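Local coordinates for protein beta-N-acetylhexosaminidase (Streptomyces plicatus, PDB 1JAK) that hydrolyses terminal N-acetylhexosamine residues from glycoconjugates as a family 20 glycoside hydrolase, probably by substrate-assisted catalysis, at residues Q365-D370 against R397-M402. Numbering follows the deposited sequence.
With IFG ((2R,3R,4S,5R)-2-acetamido-3,4-dihydroxy-5-hydroxymethyl-piperidine), chain F.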
ATOM      1  N   GLN A 365      -3.386 -14.020  -0.071  1.00  7.52           N
ATOM      2  CA  GLN A 365      -3.574 -12.924   0.866  1.00  6.21           C
ATOM      3  C   GLN A 365      -4.641 -13.290   1.888  1.00  7.62           C
ATOM      4  O   GLN A 365      -5.824 -13.384   1.562  1.00  8.03           O
ATOM      5  CB  GLN A 365      -3.979 -11.656   0.111  1.00  6.81           C
ATOM      6  CG  GLN A 365      -3.906 -10.401   0.964  1.00  7.69           C
ATOM      7  CD  GLN A 365      -4.198  -9.135   0.183  1.00  7.63           C
ATOM      8  OE1 GLN A 365      -4.162  -9.123  -1.053  1.00  7.14           O
ATOM      9  NE2 GLN A 365      -4.475  -8.055   0.903  1.00  6.50           N
ATOM     10  N   TYR A 366      -4.204 -13.488   3.126  1.00  6.50           N
ATOM     11  CA  TYR A 366      -5.093 -13.868   4.216  1.00  7.76           C
ATOM     12  C   TYR A 366      -5.821 -12.679   4.831  1.00  7.87           C
ATOM     13  O   TYR A 366      -5.191 -11.779   5.397  1.00  7.26           O
ATOM     14  CB  TYR A 366      -4.294 -14.570   5.310  1.00  8.21           C
ATOM     15  CG  TYR A 366      -5.153 -15.080   6.436  1.00  9.64           C
ATOM     16  CD1 TYR A 366      -5.933 -16.225   6.275  1.00  9.85           C
ATOM     17  CD2 TYR A 366      -5.205 -14.410   7.656  1.00  8.49           C
ATOM     18  CE1 TYR A 366      -6.742 -16.692   7.302  1.00  9.91           C
ATOM     19  CE2 TYR A 366      -6.013 -14.868   8.694  1.00 10.20           C
ATOM     20  CZ  TYR A 366      -6.778 -16.011   8.508  1.00  9.36           C
ATOM     21  OH  TYR A 366      -7.576 -16.475   9.527  1.00  9.60           O
ATOM     22  N   TRP A 367      -7.147 -12.685   4.734  1.00  6.82           N
ATOM     23  CA  TRP A 367      -7.944 -11.606   5.298  1.00  6.64           C
ATOM     24  C   TRP A 367      -8.896 -12.116   6.382  1.00  7.94           C
ATOM     25  O   TRP A 367      -9.940 -11.513   6.649  1.00  6.88           O
ATOM     26  CB  TRP A 367      -8.721 -10.872   4.193  1.00  6.15           C
ATOM     27  CG  TRP A 367      -9.648 -11.725   3.367  1.00  6.24           C
ATOM     28  CD1 TRP A 367      -9.298 -12.684   2.457  1.00  5.78           C
ATOM     29  CD2 TRP A 367     -11.078 -11.655   3.345  1.00  5.99           C
ATOM     30  NE1 TRP A 367     -10.425 -13.212   1.866  1.00  6.27           N
ATOM     31  CE2 TRP A 367     -11.530 -12.598   2.394  1.00  5.67           C
ATOM     32  CE3 TRP A 367     -12.023 -10.883   4.034  1.00  6.38           C
ATOM     33  CZ2 TRP A 367     -12.890 -12.791   2.112  1.00  6.50           C
ATOM     34  CZ3 TRP A 367     -13.378 -11.072   3.753  1.00  8.83           C
ATOM     35  CH2 TRP A 367     -13.796 -12.021   2.800  1.00  7.80           C
ATOM     36  N   GLY A 368      -8.512 -13.227   7.010  1.00  8.67           N
ATOM     37  CA  GLY A 368      -9.308 -13.809   8.077  1.00  8.24           C
ATOM     38  C   GLY A 368      -9.274 -12.977   9.347  1.00  9.17           C
ATOM     39  O   GLY A 368      -8.649 -11.914   9.389  1.00  9.01           O
ATOM     40  N   LEU A 369      -9.939 -13.465  10.392  1.00  7.68           N
ATOM     41  CA  LEU A 369     -10.026 -12.748  11.664  1.00  7.41           C
ATOM     42  C   LEU A 369      -9.676 -13.661  12.839  1.00  7.84           C
ATOM     43  O   LEU A 369      -9.484 -14.862  12.658  1.00  8.40           O
ATOM     44  CB  LEU A 369     -11.455 -12.220  11.861  1.00  8.21           C
ATOM     45  CG  LEU A 369     -12.092 -11.281  10.826  1.00  7.83           C
ATOM     46  CD1 LEU A 369     -12.309 -11.994   9.502  1.00  9.01           C
ATOM     47  CD2 LEU A 369     -13.430 -10.790  11.364  1.00 10.15           C
ATOM     48  N   ASP A 370      -9.600 -13.091  14.040  1.00  8.70           N
ATOM     49  CA  ASP A 370      -9.300 -13.881  15.238  1.00  9.51           C
ATOM     50  C   ASP A 370     -10.314 -15.018  15.352  1.00  9.96           C
ATOM     51  O   ASP A 370      -9.964 -16.156  15.673  1.00 10.13           O
ATOM     52  CB  ASP A 370      -9.429 -13.025  16.504  1.00 10.41           C
ATOM     53  CG  ASP A 370      -8.181 -12.220  16.817  1.00 11.37           C
ATOM     54  OD1 ASP A 370      -7.260 -12.160  15.977  1.00 11.69           O
ATOM     55  OD2 ASP A 370      -8.134 -11.638  17.923  1.00 13.05           O
ATOM     56  N   ARG A 397      -7.938  -6.356  11.664  1.00  7.86           N
ATOM     57  CA  ARG A 397      -6.662  -5.741  12.021  1.00  7.39           C
ATOM     58  C   ARG A 397      -6.228  -4.637  11.058  1.00  7.45           C
ATOM     59  O   ARG A 397      -6.042  -3.489  11.465  1.00  9.29           O
ATOM     60  CB  ARG A 397      -5.543  -6.787  12.045  1.00  9.16           C
ATOM     61  CG  ARG A 397      -5.756  -7.947  12.993  1.00 11.10           C
ATOM     62  CD  ARG A 397      -5.465  -7.560  14.420  1.00 11.74           C
ATOM     63  NE  ARG A 397      -5.629  -8.702  15.316  1.00 13.02           N
ATOM     64  CZ  ARG A 397      -5.324  -8.686  16.608  1.00 14.26           C
ATOM     65  NH1 ARG A 397      -4.831  -7.586  17.160  1.00 12.16           N
ATOM     66  NH2 ARG A 397      -5.527  -9.769  17.351  1.00 13.06           N
ATOM     67  N   THR A 398      -6.065  -4.989   9.785  1.00  7.04           N
ATOM     68  CA  THR A 398      -5.575  -4.027   8.800  1.00  5.84           C
ATOM     69  C   THR A 398      -6.527  -3.537   7.712  1.00  6.55           C
ATOM     70  O   THR A 398      -6.090  -2.879   6.765  1.00  5.85           O
ATOM     71  CB  THR A 398      -4.301  -4.561   8.118  1.00  8.22           C
ATOM     72  OG1 THR A 398      -4.635  -5.662   7.264  1.00 10.23           O
ATOM     73  CG2 THR A 398      -3.297  -5.030   9.169  1.00  9.70           C
ATOM     74  N   TYR A 399      -7.811  -3.859   7.827  1.00  5.44           N
ATOM     75  CA  TYR A 399      -8.789  -3.375   6.858  1.00  6.03           C
ATOM     76  C   TYR A 399      -9.101  -1.943   7.293  1.00  6.83           C
ATOM     77  O   TYR A 399      -9.787  -1.719   8.293  1.00  7.76           O
ATOM     78  CB  TYR A 399     -10.043  -4.256   6.890  1.00  5.23           C
ATOM     79  CG  TYR A 399     -10.013  -5.373   5.871  1.00  5.80           C
ATOM     80  CD1 TYR A 399      -8.819  -6.025   5.552  1.00  5.10           C
ATOM     81  CD2 TYR A 399     -11.176  -5.767   5.206  1.00  6.17           C
ATOM     82  CE1 TYR A 399      -8.781  -7.032   4.592  1.00  5.79           C
ATOM     83  CE2 TYR A 399     -11.150  -6.776   4.243  1.00  6.19           C
ATOM     84  CZ  TYR A 399      -9.947  -7.399   3.940  1.00  5.90           C
ATOM     85  OH  TYR A 399      -9.900  -8.363   2.965  1.00  6.06           O
ATOM     86  N   LEU A 400      -8.578  -0.974   6.544  1.00  6.65           N
ATOM     87  CA  LEU A 400      -8.753   0.433   6.885  1.00  6.35           C
ATOM     88  C   LEU A 400     -10.166   0.988   6.731  1.00  6.04           C
ATOM     89  O   LEU A 400     -10.438   2.108   7.160  1.00  7.46           O
ATOM     90  CB  LEU A 400      -7.756   1.279   6.084  1.00  6.69           C
ATOM     91  CG  LEU A 400      -6.294   0.874   6.310  1.00  7.02           C
ATOM     92  CD1 LEU A 400      -5.402   1.581   5.300  1.00  7.48           C
ATOM     93  CD2 LEU A 400      -5.863   1.221   7.739  1.00  7.04           C
ATOM     94  N   ASP A 401     -11.060   0.216   6.119  1.00  6.53           N
ATOM     95  CA  ASP A 401     -12.443   0.653   5.958  1.00  7.08           C
ATOM     96  C   ASP A 401     -13.268   0.281   7.187  1.00  6.21           C
ATOM     97  O   ASP A 401     -14.423   0.686   7.305  1.00  7.31           O
ATOM     98  CB  ASP A 401     -13.069   0.008   4.716  1.00  6.67           C
ATOM     99  CG  ASP A 401     -13.153  -1.504   4.826  1.00  7.45           C
ATOM    100  OD1 ASP A 401     -12.132  -2.132   5.170  1.00  7.56           O
ATOM    101  OD2 ASP A 401     -14.234  -2.069   4.562  1.00  7.19           O
ATOM    102  N   MET A 402     -12.684  -0.485   8.104  1.00  6.23           N
ATOM    103  CA  MET A 402     -13.426  -0.895   9.294  1.00  6.90           C
ATOM    104  C   MET A 402     -13.510   0.224  10.329  1.00  7.61           C
ATOM    105  O   MET A 402     -12.530   0.918  10.598  1.00  7.71           O
ATOM    106  CB  MET A 402     -12.794  -2.144   9.920  1.00  7.30           C
ATOM    107  CG  MET A 402     -13.813  -3.154  10.455  1.00  7.99           C
ATOM    108  SD  MET A 402     -14.928  -3.793   9.172  1.00  7.56           S
ATOM    109  CE  MET A 402     -13.752  -4.589   8.065  1.00  7.79           C
TER
HETATM  110  N1  IFG F 601     -14.827  -8.200   1.813  1.00  7.82           N
HETATM  111  C2  IFG F 601     -14.630  -8.038   0.349  1.00  7.93           C
HETATM  112  C3  IFG F 601     -14.280  -6.572  -0.134  1.00  7.19           C
HETATM  113  C4  IFG F 601     -15.042  -5.467   0.626  1.00  7.77           C
HETATM  114  C5  IFG F 601     -14.849  -5.690   2.128  1.00  7.32           C
HETATM  115  C6  IFG F 601     -15.499  -4.650   3.035  1.00  7.71           C
HETATM  116  C7  IFG F 601     -12.369  -8.995   0.525  1.00  7.39           C
HETATM  117  C8  IFG F 601     -11.218  -9.876   0.114  1.00  6.95           C
HETATM  118  C9  IFG F 601     -15.346  -7.065   2.592  1.00  6.67           C
HETATM  119  N2  IFG F 601     -13.577  -8.970  -0.114  1.00  6.65           N
HETATM  120  O7  IFG F 601     -12.186  -8.281   1.501  1.00  6.85           O
HETATM  121  O3  IFG F 601     -14.546  -6.460  -1.526  1.00  6.78           O
HETATM  122  O4  IFG F 601     -16.430  -5.571   0.314  1.00  9.48           O
HETATM  123  O6  IFG F 601     -14.880  -4.620   4.316  1.00  6.35           O
HETATM  124  O   HOH W   1      -6.833 -11.070  13.671  1.00 10.78           O
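Trp367 and Tyr399 meet beside the inhibitor IFG in the active site of an alpha/beta (TIM) barrel, on loops that follow strands 363-366 and 389-392. Their apolar contact is made by CB of Trp367, which lies 3.7 Å from CZ of Tyr399. The phenol arrives obliquely, and its OH sits 3.0 Å from the same CB. Trp367 has CG between its own backbone N and carbonyl carbon (chi1 58°), which swings the indole so that one face lies against the acetamido group. Methyl C8 of IFG rests over the centre of that broad apolar face, 3.5 Å above the plane, while NE1 bonds to Gln352. Were Trp367 an alanine, this methyl would probably lose the ring it rests on and Gln352 its NE1 partner.

Segment 397-402 supplies two of the hydrogen bonds to IFG; Asp319, Glu320 and others add more. Tyr399, long enough to bring a hydroxyl to the acetamide, donates from OH to O7 (2.7 Å). In substrate-assisted catalysis the acetamido carbonyl is the nucleophile, so this bond is consistent with orienting it. Asp401, in the type I turn from Tyr399 to Met402, offers a carboxylate to the O6 hydroxyl, accepting through OD2 at 2.6 Å.

Farther from the ligand, opposite charges pair in a salt bridge between Asp370 and Arg397, whose long chain spans the gap. OD2 of Asp370 also salt-bridges the Arg422 guanidinium, and NH1 of Arg397 hydrogen-bonds to Arg422 O. A water joins OD1 of Asp370 to NE of Arg397. The carboxylate is turned 56° from the guanidinium, yet OD1 lies near the guanidinium plane, and NH2 donates nearly straight (165°) to its syn lone pair, 3.3 Å away.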